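Local coordinates for protein HpcH/HpaI aldolase (Desulfitobacterium hafniense, PDB 3QZ6) that is a member of the HpcH/HpaI aldolase family that folds as a TIM barrel and carries a bound zinc ion, at residues 14-22 against 33-44; 21-31 against 50-61. All blocks are in the same frame, centred on the assembly; numbering follows the deposited sequence.

Contact 1: 14-22 against 33-44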
loop_
_atom_site.group_PDB
_atom_site.type_symbol
_atom_site.label_atom_id
_atom_site.label_comp_id
_atom_site.label_asym_id
_atom_site.label_seq_id
_atom_site.Cartn_x
_atom_site.Cartn_y
_atom_site.Cartn_z
ATOM N N LYS A 14 -13.579 -10.398 23.488
ATOM C CA LYS A 14 -13.314 -9.158 22.761
ATOM C C LYS A 14 -13.728 -9.227 21.296
ATOM O O LYS A 14 -13.685 -10.288 20.669
ATOM C CB LYS A 14 -11.825 -8.808 22.806
ATOM C CG LYS A 14 -11.255 -8.482 24.178
ATOM C CD LYS A 14 -9.776 -8.133 24.024
ATOM C CE LYS A 14 -9.114 -7.801 25.352
ATOM N NZ LYS A 14 -9.745 -6.628 26.002
ATOM N N SER A 15 -14.109 -8.079 20.752
ATOM C CA SER A 15 -14.253 -7.921 19.315
ATOM C C SER A 15 -12.871 -7.609 18.753
ATOM O O SER A 15 -12.125 -6.844 19.346
ATOM C CB SER A 15 -15.201 -6.768 19.004
ATOM O OG SER A 15 -16.442 -6.943 19.667
ATOM N N VAL A 16 -12.516 -8.208 17.622
ATOM C CA VAL A 16 -11.204 -7.950 17.031
ATOM C C VAL A 16 -11.345 -7.579 15.566
ATOM O O VAL A 16 -12.276 -8.014 14.890
ATOM C CB VAL A 16 -10.251 -9.151 17.195
ATOM C CG1 VAL A 16 -10.000 -9.420 18.675
ATOM C CG2 VAL A 16 -10.823 -10.391 16.511
ATOM N N VAL A 17 -10.412 -6.772 15.082
ATOM C CA VAL A 17 -10.533 -6.178 13.764
ATOM C C VAL A 17 -9.319 -6.500 12.897
ATOM O O VAL A 17 -8.171 -6.346 13.329
ATOM C CB VAL A 17 -10.710 -4.647 13.866
ATOM C CG1 VAL A 17 -11.089 -4.067 12.513
ATOM C CG2 VAL A 17 -11.781 -4.297 14.923
ATOM N N GLY A 18 -9.588 -6.941 11.670
ATOM C CA GLY A 18 -8.541 -7.324 10.741
ATOM C C GLY A 18 -8.845 -6.823 9.344
ATOM O O GLY A 18 -9.920 -6.275 9.082
ATOM N N THR A 19 -7.895 -7.010 8.439
ATOM C CA THR A 19 -8.091 -6.616 7.057
ATOM C C THR A 19 -7.390 -7.628 6.154
ATOM O O THR A 19 -6.566 -8.420 6.625
ATOM C CB THR A 19 -7.571 -5.180 6.823
ATOM O OG1 THR A 19 -8.191 -4.625 5.663
ATOM C CG2 THR A 19 -6.043 -5.161 6.663
HETATM N N MSE A 20 -7.723 -7.620 4.864
HETATM C CA MSE A 20 -7.068 -8.504 3.905
HETATM C C MSE A 20 -5.758 -7.879 3.404
HETATM O O MSE A 20 -5.662 -6.659 3.270
HETATM C CB MSE A 20 -7.980 -8.761 2.701
HETATM C CG MSE A 20 -9.285 -9.496 3.018
HETATM SE SE MSE A 20 -8.927 -11.299 3.635
HETATM C CE MSE A 20 -7.732 -11.890 2.179
ATOM N N LEU A 21 -4.761 -8.720 3.120
ATOM C CA LEU A 21 -3.516 -8.271 2.515
ATOM C C LEU A 21 -3.331 -8.983 1.170
ATOM O O LEU A 21 -3.118 -10.197 1.143
ATOM C CB LEU A 21 -2.324 -8.584 3.436
ATOM C CG LEU A 21 -1.002 -7.919 3.021
ATOM C CD1 LEU A 21 -1.031 -6.443 3.424
ATOM C CD2 LEU A 21 0.225 -8.624 3.618
ATOM N N ASN A 22 -3.418 -8.239 0.063
ATOM C CA ASN A 22 -3.322 -8.831 -1.273
ATOM C C ASN A 22 -2.167 -8.314 -2.116
ATOM O O ASN A 22 -1.696 -9.015 -3.023
ATOM C CB ASN A 22 -4.619 -8.602 -2.077
ATOM C CG ASN A 22 -5.767 -9.445 -1.582
ATOM O OD1 ASN A 22 -6.401 -9.113 -0.581
ATOM N ND2 ASN A 22 -6.043 -10.547 -2.278
ATOM N N TYR A 33 -0.182 -1.275 10.154
ATOM C CA TYR A 33 -1.423 -1.886 10.617
ATOM C C TYR A 33 -1.543 -1.885 12.149
ATOM O O TYR A 33 -2.628 -1.683 12.698
ATOM C CB TYR A 33 -1.583 -3.301 10.032
ATOM C CG TYR A 33 -2.114 -3.313 8.594
ATOM C CD1 TYR A 33 -2.581 -2.147 7.988
ATOM C CD2 TYR A 33 -2.170 -4.492 7.862
ATOM C CE1 TYR A 33 -3.089 -2.160 6.680
ATOM C CE2 TYR A 33 -2.664 -4.520 6.560
ATOM C CZ TYR A 33 -3.128 -3.356 5.975
ATOM O OH TYR A 33 -3.630 -3.396 4.680
ATOM N N ALA A 34 -0.435 -2.108 12.841
ATOM C CA ALA A 34 -0.451 -2.035 14.298
ATOM C C ALA A 34 -0.849 -0.631 14.733
ATOM O O ALA A 34 -1.696 -0.457 15.600
ATOM C CB ALA A 34 0.911 -2.389 14.856
ATOM N N GLU A 35 -0.239 0.372 14.115
ATOM C CA GLU A 35 -0.507 1.761 14.479
ATOM C C GLU A 35 -1.944 2.155 14.159
ATOM O O GLU A 35 -2.546 2.969 14.864
ATOM C CB GLU A 35 0.500 2.706 13.793
ATOM C CG GLU A 35 0.208 4.196 13.979
ATOM C CD GLU A 35 0.348 4.674 15.423
ATOM O OE1 GLU A 35 0.932 3.945 16.258
ATOM O OE2 GLU A 35 -0.124 5.793 15.715
ATOM N N ALA A 36 -2.506 1.564 13.110
ATOM C CA ALA A 36 -3.902 1.826 12.752
ATOM C C ALA A 36 -4.896 1.123 13.673
ATOM O O ALA A 36 -6.104 1.329 13.556
ATOM C CB ALA A 36 -4.172 1.445 11.307
ATOM N N GLY A 37 -4.396 0.281 14.574
ATOM C CA GLY A 37 -5.250 -0.366 15.551
ATOM C C GLY A 37 -5.810 -1.717 15.129
ATOM O O GLY A 37 -6.773 -2.198 15.725
ATOM N N LEU A 38 -5.222 -2.343 14.113
ATOM C CA LEU A 38 -5.676 -3.678 13.698
ATOM C C LEU A 38 -5.156 -4.754 14.644
ATOM O O LEU A 38 -4.038 -4.663 15.135
ATOM C CB LEU A 38 -5.240 -3.984 12.260
ATOM C CG LEU A 38 -5.993 -3.199 11.178
ATOM C CD1 LEU A 38 -5.341 -3.353 9.812
ATOM C CD2 LEU A 38 -7.445 -3.633 11.128
ATOM N N ASP A 39 -5.979 -5.761 14.915
ATOM C CA ASP A 39 -5.543 -6.912 15.701
ATOM C C ASP A 39 -4.848 -7.977 14.852
ATOM O O ASP A 39 -3.989 -8.705 15.341
ATOM C CB ASP A 39 -6.745 -7.546 16.396
ATOM C CG ASP A 39 -7.363 -6.620 17.403
ATOM O OD1 ASP A 39 -6.739 -6.431 18.461
ATOM O OD2 ASP A 39 -8.437 -6.055 17.114
ATOM N N TYR A 40 -5.253 -8.089 13.589
ATOM C CA TYR A 40 -4.735 -9.144 12.725
ATOM C C TYR A 40 -4.886 -8.744 11.263
ATOM O O TYR A 40 -5.526 -7.743 10.942
ATOM C CB TYR A 40 -5.475 -10.469 12.981
ATOM C CG TYR A 40 -6.916 -10.477 12.491
ATOM C CD1 TYR A 40 -7.254 -11.020 11.249
ATOM C CD2 TYR A 40 -7.937 -9.936 13.269
ATOM C CE1 TYR A 40 -8.566 -11.018 10.795
ATOM C CE2 TYR A 40 -9.244 -9.929 12.824
ATOM C CZ TYR A 40 -9.555 -10.473 11.589
ATOM O OH TYR A 40 -10.860 -10.468 11.156
ATOM N N PHE A 41 -4.267 -9.508 10.373
ATOM C CA PHE A 41 -4.570 -9.376 8.961
ATOM C C PHE A 41 -4.422 -10.731 8.315
ATOM O O PHE A 41 -3.815 -11.642 8.886
ATOM C CB PHE A 41 -3.682 -8.323 8.269
ATOM C CG PHE A 41 -2.213 -8.628 8.329
ATOM C CD1 PHE A 41 -1.608 -9.391 7.338
ATOM C CD2 PHE A 41 -1.434 -8.141 9.372
ATOM C CE1 PHE A 41 -0.249 -9.662 7.384
ATOM C CE2 PHE A 41 -0.080 -8.404 9.436
ATOM C CZ PHE A 41 0.526 -9.154 8.439
ATOM N N ILE A 42 -4.997 -10.876 7.130
ATOM C CA ILE A 42 -5.023 -12.175 6.487
ATOM C C ILE A 42 -4.300 -12.085 5.167
ATOM O O ILE A 42 -4.689 -11.314 4.293
ATOM C CB ILE A 42 -6.463 -12.661 6.250
ATOM C CG1 ILE A 42 -7.280 -12.561 7.548
ATOM C CG2 ILE A 42 -6.457 -14.090 5.685
ATOM C CD1 ILE A 42 -8.605 -13.318 7.493
ATOM N N VAL A 43 -3.232 -12.859 5.031
ATOM C CA VAL A 43 -2.482 -12.873 3.788
ATOM C C VAL A 43 -3.248 -13.727 2.781
ATOM O O VAL A 43 -3.586 -14.876 3.073
ATOM C CB VAL A 43 -1.065 -13.440 3.989
ATOM C CG1 VAL A 43 -0.307 -13.460 2.653
ATOM C CG2 VAL A 43 -0.305 -12.597 5.040
ATOM N N ASP A 44 -3.527 -13.170 1.607
ATOM C CA ASP A 44 -4.301 -13.898 0.600
ATOM C C ASP A 44 -3.419 -14.779 -0.289
ATOM O O ASP A 44 -2.960 -14.334 -1.335
ATOM C CB ASP A 44 -5.087 -12.928 -0.273
ATOM C CG ASP A 44 -6.264 -13.605 -0.975
ATOM O OD1 ASP A 44 -6.283 -14.851 -1.006
ATOM O OD2 ASP A 44 -7.158 -12.898 -1.487
#
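Gly18 lies directly against the ring of Tyr40: its CA is 3.4 Å from the ring centroid and 14° off the normal, a CH-pi contact over the face. Tyr40 chi1 of 70° sets CG between its own backbone N and carbonyl carbon, which folds the ring back across the neighbouring strand. On the other side of the sheet, Thr19 presents its methyl to Tyr33 at about a right angle, with Thr19 CG2 3.4 Å from Tyr33 CE2, while Leu38 CD1 covers one face of the same ring near its rim. Thr19 OG1 turns to the carbonyl of Trp235 instead. Leu21 and Phe41 run side by side in the same direction, Leu21 CD2 meeting Phe41 CE1 at 3.9 Å.

At the strand starts, Asp39 OD2 accepts from Val17 N at 2.9 Å through its anti lone pair, and Asp39 N returns a bond to Val17 O, so Asp39 bonds both main-chain polar atoms of Val17; OD1 pairs with Lys9. At the far end Asn22 ND2 donates to Asp44 OD2 (2.7 Å) from somewhat outside the carboxylate plane, an oxygen also salt-bridged to Arg72. Between them, Leu21 N to Ile42 O (2.8 Å) and Leu21 O from Asp44 N fix the parallel register. With the axes of 16-21 and 40-44 only 20° apart and helix 29-35 between them in sequence, this is the first beta-alpha-beta unit of a TIM barrel.

Contact 2: 21-31 against 50-61; sequences LNLVYNPDIVR and YTFREINHLVSV
The loop after the first barrel strand, which passes close to the bound zinc ion at Val24, packs here with the start of helix 29-35 against helix 52-65, whose first turn is closed by a capping box of Thr51 and Glu54. Tyr50, just ahead of that helix, reaches back to the loop and gives its hydroxyl proton to Val24 O at 2.7 Å; the donor stands 48° out of the carbonyl plane, and Val24 O lies near the plane of the ring at its edge. Leu21 CG touches the same hydroxyl oxygen (3.3 Å), its side chain crossing the tyrosine at about a right angle. Further along, the Glu54 carboxylate stacks on the Tyr25 ring with planes 10° apart, OE2 3.9 Å above one face toward the rim. A water donates both to Tyr25 O (2.6 Å) and to Glu54 O, joining two main-chain carbonyls.

Leu58 CG stands anti to its carbonyl carbon (chi1 -68°), from where the two methyls divide: CD1 meets Leu21 CD2 tip to tip at 3.7 Å, and CD2 reaches Ile29 CG2 and Val30 CG2. Val61 completes the apolar strip, its CG2 3.8 Å from Pro27 CB and its CG1 on Val30 and Arg31. Direct polar bonding between the segments thus comes down to one tyrosine hydroxyl, supplemented by the shared water, while aliphatic packing holds the helix itself to the chain from Pro27 to Arg31.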
loop_
_atom_site.group_PDB
_atom_site.type_symbol
_atom_site.label_atom_id
_atom_site.label_comp_id
_atom_site.label_asym_id
_atom_site.label_seq_id
_atom_site.Cartn_x
_atom_site.Cartn_y
_atom_site.Cartn_z
ATOM N N LEU A 21 -4.761 -8.720 3.120
ATOM C CA LEU A 21 -3.516 -8.271 2.515
ATOM C C LEU A 21 -3.331 -8.983 1.170
ATOM O O LEU A 21 -3.118 -10.197 1.143
ATOM C CB LEU A 21 -2.324 -8.584 3.436
ATOM C CG LEU A 21 -1.002 -7.919 3.021
ATOM C CD1 LEU A 21 -1.031 -6.443 3.424
ATOM C CD2 LEU A 21 0.225 -8.624 3.618
ATOM N N ASN A 22 -3.418 -8.239 0.063
ATOM C CA ASN A 22 -3.322 -8.831 -1.273
ATOM C C ASN A 22 -2.167 -8.314 -2.116
ATOM O O ASN A 22 -1.696 -9.015 -3.023
ATOM C CB ASN A 22 -4.619 -8.602 -2.077
ATOM C CG ASN A 22 -5.767 -9.445 -1.582
ATOM O OD1 ASN A 22 -6.401 -9.113 -0.581
ATOM N ND2 ASN A 22 -6.043 -10.547 -2.278
ATOM N N LEU A 23 -1.740 -7.079 -1.847
ATOM C CA LEU A 23 -0.716 -6.436 -2.662
ATOM C C LEU A 23 0.608 -6.252 -1.924
ATOM O O LEU A 23 1.658 -6.746 -2.354
ATOM C CB LEU A 23 -1.208 -5.049 -3.136
ATOM C CG LEU A 23 -0.167 -4.168 -3.852
ATOM C CD1 LEU A 23 -0.190 -4.461 -5.340
ATOM C CD2 LEU A 23 -0.404 -2.651 -3.608
ATOM N N VAL A 24 0.568 -5.511 -0.823
ATOM C CA VAL A 24 1.805 -5.074 -0.174
ATOM C C VAL A 24 2.561 -6.268 0.407
ATOM O O VAL A 24 1.951 -7.139 1.044
ATOM C CB VAL A 24 1.512 -4.023 0.918
ATOM C CG1 VAL A 24 2.828 -3.541 1.585
ATOM C CG2 VAL A 24 0.737 -2.832 0.309
ATOM N N TYR A 25 3.872 -6.341 0.162
ATOM C CA TYR A 25 4.702 -7.310 0.902
ATOM C C TYR A 25 5.844 -6.661 1.696
ATOM O O TYR A 25 6.547 -7.334 2.445
ATOM C CB TYR A 25 5.200 -8.484 0.026
ATOM C CG TYR A 25 5.808 -8.113 -1.315
ATOM C CD1 TYR A 25 5.016 -7.979 -2.446
ATOM C CD2 TYR A 25 7.182 -7.948 -1.458
ATOM C CE1 TYR A 25 5.574 -7.653 -3.685
ATOM C CE2 TYR A 25 7.750 -7.628 -2.692
ATOM C CZ TYR A 25 6.937 -7.486 -3.799
ATOM O OH TYR A 25 7.501 -7.160 -5.019
ATOM N N ASN A 26 6.024 -5.352 1.552
ATOM C CA ASN A 26 6.954 -4.631 2.438
ATOM C C ASN A 26 6.523 -4.898 3.875
ATOM O O ASN A 26 5.409 -4.557 4.250
ATOM C CB ASN A 26 6.891 -3.126 2.157
ATOM C CG ASN A 26 7.866 -2.341 3.002
ATOM O OD1 ASN A 26 8.234 -2.769 4.090
ATOM N ND2 ASN A 26 8.283 -1.173 2.507
ATOM N N PRO A 27 7.386 -5.534 4.679
ATOM C CA PRO A 27 6.984 -5.929 6.037
ATOM C C PRO A 27 6.580 -4.753 6.939
ATOM O O PRO A 27 5.951 -4.972 7.977
ATOM C CB PRO A 27 8.240 -6.603 6.599
ATOM C CG PRO A 27 9.015 -7.057 5.381
ATOM C CD PRO A 27 8.733 -6.012 4.325
ATOM N N ASP A 28 6.952 -3.532 6.575
ATOM C CA ASP A 28 6.517 -2.384 7.361
ATOM C C ASP A 28 5.009 -2.178 7.312
ATOM O O ASP A 28 4.467 -1.414 8.116
ATOM C CB ASP A 28 7.246 -1.100 6.942
ATOM C CG ASP A 28 8.616 -0.969 7.594
ATOM O OD1 ASP A 28 8.766 -1.426 8.742
ATOM O OD2 ASP A 28 9.537 -0.394 6.973
ATOM N N ILE A 29 4.320 -2.849 6.387
ATOM C CA ILE A 29 2.858 -2.791 6.386
ATOM C C ILE A 29 2.349 -3.263 7.751
ATOM O O ILE A 29 1.292 -2.836 8.216
ATOM C CB ILE A 29 2.217 -3.658 5.274
ATOM C CG1 ILE A 29 0.717 -3.355 5.150
ATOM C CG2 ILE A 29 2.422 -5.174 5.539
ATOM C CD1 ILE A 29 0.422 -1.906 4.817
ATOM N N VAL A 30 3.106 -4.149 8.393
ATOM C CA VAL A 30 2.704 -4.667 9.709
ATOM C C VAL A 30 2.718 -3.565 10.768
ATOM O O VAL A 30 1.834 -3.485 11.620
ATOM C CB VAL A 30 3.645 -5.795 10.174
ATOM C CG1 VAL A 30 3.310 -6.213 11.615
ATOM C CG2 VAL A 30 3.563 -6.981 9.228
ATOM N N ARG A 31 3.732 -2.710 10.717
ATOM C CA ARG A 31 3.825 -1.606 11.671
ATOM C C ARG A 31 2.755 -0.558 11.404
ATOM O O ARG A 31 2.210 0.048 12.337
ATOM C CB ARG A 31 5.212 -0.984 11.619
ATOM C CG ARG A 31 6.325 -1.992 11.836
ATOM C CD ARG A 31 7.621 -1.470 11.201
ATOM N NE ARG A 31 8.248 -0.567 12.122
ATOM C CZ ARG A 31 9.217 0.309 11.866
ATOM N NH1 ARG A 31 9.772 0.480 10.665
ATOM N NH2 ARG A 31 9.634 1.035 12.879
ATOM N N TYR A 50 1.877 -14.361 -2.761
ATOM C CA TYR A 50 2.806 -14.341 -1.617
ATOM C C TYR A 50 3.634 -15.621 -1.490
ATOM O O TYR A 50 3.092 -16.709 -1.581
ATOM C CB TYR A 50 2.048 -14.099 -0.312
ATOM C CG TYR A 50 1.528 -12.692 -0.211
ATOM C CD1 TYR A 50 2.323 -11.673 0.305
ATOM C CD2 TYR A 50 0.244 -12.376 -0.649
ATOM C CE1 TYR A 50 1.845 -10.379 0.387
ATOM C CE2 TYR A 50 -0.239 -11.085 -0.564
ATOM C CZ TYR A 50 0.562 -10.097 -0.054
ATOM O OH TYR A 50 0.084 -8.810 0.013
ATOM N N THR A 51 4.940 -15.493 -1.273
ATOM C CA THR A 51 5.775 -16.673 -1.016
ATOM C C THR A 51 5.866 -16.942 0.484
ATOM O O THR A 51 5.525 -16.083 1.303
ATOM C CB THR A 51 7.190 -16.456 -1.523
ATOM O OG1 THR A 51 7.813 -15.444 -0.714
ATOM C CG2 THR A 51 7.177 -16.019 -2.995
ATOM N N PHE A 52 6.335 -18.121 0.866
ATOM C CA PHE A 52 6.455 -18.385 2.288
ATOM C C PHE A 52 7.541 -17.519 2.945
ATOM O O PHE A 52 7.432 -17.198 4.132
ATOM C CB PHE A 52 6.663 -19.883 2.568
ATOM C CG PHE A 52 5.420 -20.705 2.344
ATOM C CD1 PHE A 52 4.301 -20.130 1.730
ATOM C CD2 PHE A 52 5.345 -22.023 2.752
ATOM C CE1 PHE A 52 3.142 -20.862 1.514
ATOM C CE2 PHE A 52 4.182 -22.774 2.534
ATOM C CZ PHE A 52 3.083 -22.191 1.921
ATOM N N ARG A 53 8.581 -17.162 2.185
ATOM C CA ARG A 53 9.592 -16.230 2.685
ATOM C C ARG A 53 8.964 -14.858 2.981
ATOM O O ARG A 53 9.214 -14.249 4.037
ATOM C CB ARG A 53 10.763 -16.089 1.698
ATOM C CG ARG A 53 11.853 -15.071 2.143
ATOM C CD ARG A 53 12.530 -15.548 3.437
ATOM N NE ARG A 53 13.247 -16.799 3.201
ATOM C CZ ARG A 53 13.637 -17.645 4.149
ATOM N NH1 ARG A 53 13.374 -17.397 5.427
ATOM N NH2 ARG A 53 14.283 -18.755 3.811
ATOM N N GLU A 54 8.152 -14.357 2.058
ATOM C CA GLU A 54 7.484 -13.071 2.296
ATOM C C GLU A 54 6.639 -13.126 3.564
ATOM O O GLU A 54 6.578 -12.158 4.338
ATOM C CB GLU A 54 6.623 -12.665 1.099
ATOM C CG GLU A 54 7.449 -12.223 -0.114
ATOM C CD GLU A 54 6.608 -12.135 -1.382
ATOM O OE1 GLU A 54 5.412 -12.490 -1.331
ATOM O OE2 GLU A 54 7.139 -11.711 -2.424
ATOM N N ILE A 55 5.989 -14.263 3.781
ATOM C CA ILE A 55 5.150 -14.425 4.955
ATOM C C ILE A 55 6.014 -14.442 6.210
ATOM O O ILE A 55 5.690 -13.788 7.186
ATOM C CB ILE A 55 4.256 -15.665 4.835
ATOM C CG1 ILE A 55 3.191 -15.398 3.766
ATOM C CG2 ILE A 55 3.590 -15.986 6.189
ATOM C CD1 ILE A 55 2.390 -16.628 3.329
ATOM N N ASN A 56 7.140 -15.147 6.156
ATOM C CA ASN A 56 8.101 -15.147 7.259
ATOM C C ASN A 56 8.502 -13.708 7.599
ATOM O O ASN A 56 8.522 -13.318 8.768
ATOM C CB ASN A 56 9.333 -15.983 6.875
ATOM C CG ASN A 56 10.279 -16.246 8.055
ATOM O OD1 ASN A 56 10.240 -15.574 9.098
ATOM N ND2 ASN A 56 11.145 -17.219 7.879
ATOM N N HIS A 57 8.811 -12.906 6.580
ATOM C CA HIS A 57 9.175 -11.503 6.835
ATOM C C HIS A 57 8.067 -10.737 7.546
ATOM O O HIS A 57 8.322 -9.955 8.477
ATOM C CB HIS A 57 9.589 -10.780 5.542
ATOM C CG HIS A 57 10.902 -11.245 4.994
ATOM N ND1 HIS A 57 11.326 -10.950 3.717
ATOM C CD2 HIS A 57 11.882 -11.996 5.551
ATOM C CE1 HIS A 57 12.515 -11.488 3.513
ATOM N NE2 HIS A 57 12.873 -12.136 4.607
ATOM N N LEU A 58 6.831 -10.950 7.107
ATOM C CA LEU A 58 5.699 -10.292 7.749
ATOM C C LEU A 58 5.587 -10.752 9.204
ATOM O O LEU A 58 5.427 -9.943 10.118
ATOM C CB LEU A 58 4.393 -10.587 6.992
ATOM C CG LEU A 58 4.253 -9.982 5.582
ATOM C CD1 LEU A 58 3.141 -10.657 4.781
ATOM C CD2 LEU A 58 4.024 -8.476 5.637
ATOM N N VAL A 59 5.687 -12.056 9.416
ATOM C CA VAL A 59 5.537 -12.627 10.756
ATOM C C VAL A 59 6.635 -12.139 11.705
ATOM O O VAL A 59 6.374 -11.835 12.866
ATOM C CB VAL A 59 5.537 -14.169 10.690
ATOM C CG1 VAL A 59 5.793 -14.782 12.073
ATOM C CG2 VAL A 59 4.229 -14.672 10.096
ATOM N N SER A 60 7.862 -12.045 11.206
ATOM C CA SER A 60 8.973 -11.587 12.037
ATOM C C SER A 60 8.733 -10.209 12.649
ATOM O O SER A 60 9.135 -9.937 13.784
ATOM C CB SER A 60 10.266 -11.582 11.225
ATOM O OG SER A 60 10.651 -12.920 10.954
ATOM N N VAL A 61 8.090 -9.334 11.889
ATOM C CA VAL A 61 7.751 -8.015 12.386
ATOM C C VAL A 61 6.508 -8.092 13.274
ATOM O O VAL A 61 6.443 -7.452 14.317
ATOM C CB VAL A 61 7.526 -7.020 11.222
ATOM C CG1 VAL A 61 7.063 -5.669 11.761
ATOM C CG2 VAL A 61 8.823 -6.870 10.375
HETATM O O HOH W 1 7.329 -9.771 2.939
#

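In the fold
Contact 1 is barrel wall and contact 2 the layer outside it, their centres about 13 Å apart. Of the touching residues, 14 of 16 are buried in contact 1 but 7 of 15 in contact 2, which also buries less area (603 against 802 Å²). The chemistry follows: repeated main-chain bonds join the strands, whereas the helix is held mostly by apolar packing. Both use helix 29-35 and share Leu21 and Asn22. They also touch directly, Phe41 CZ lying 3.8 Å from Val30 CG2 and Val43 CG1 3.5 Å from Tyr50 CG. Each borders the second subunit, contact 1 at Ser15 and Gly37, contact 2 at Leu23, Tyr25 and Asn26.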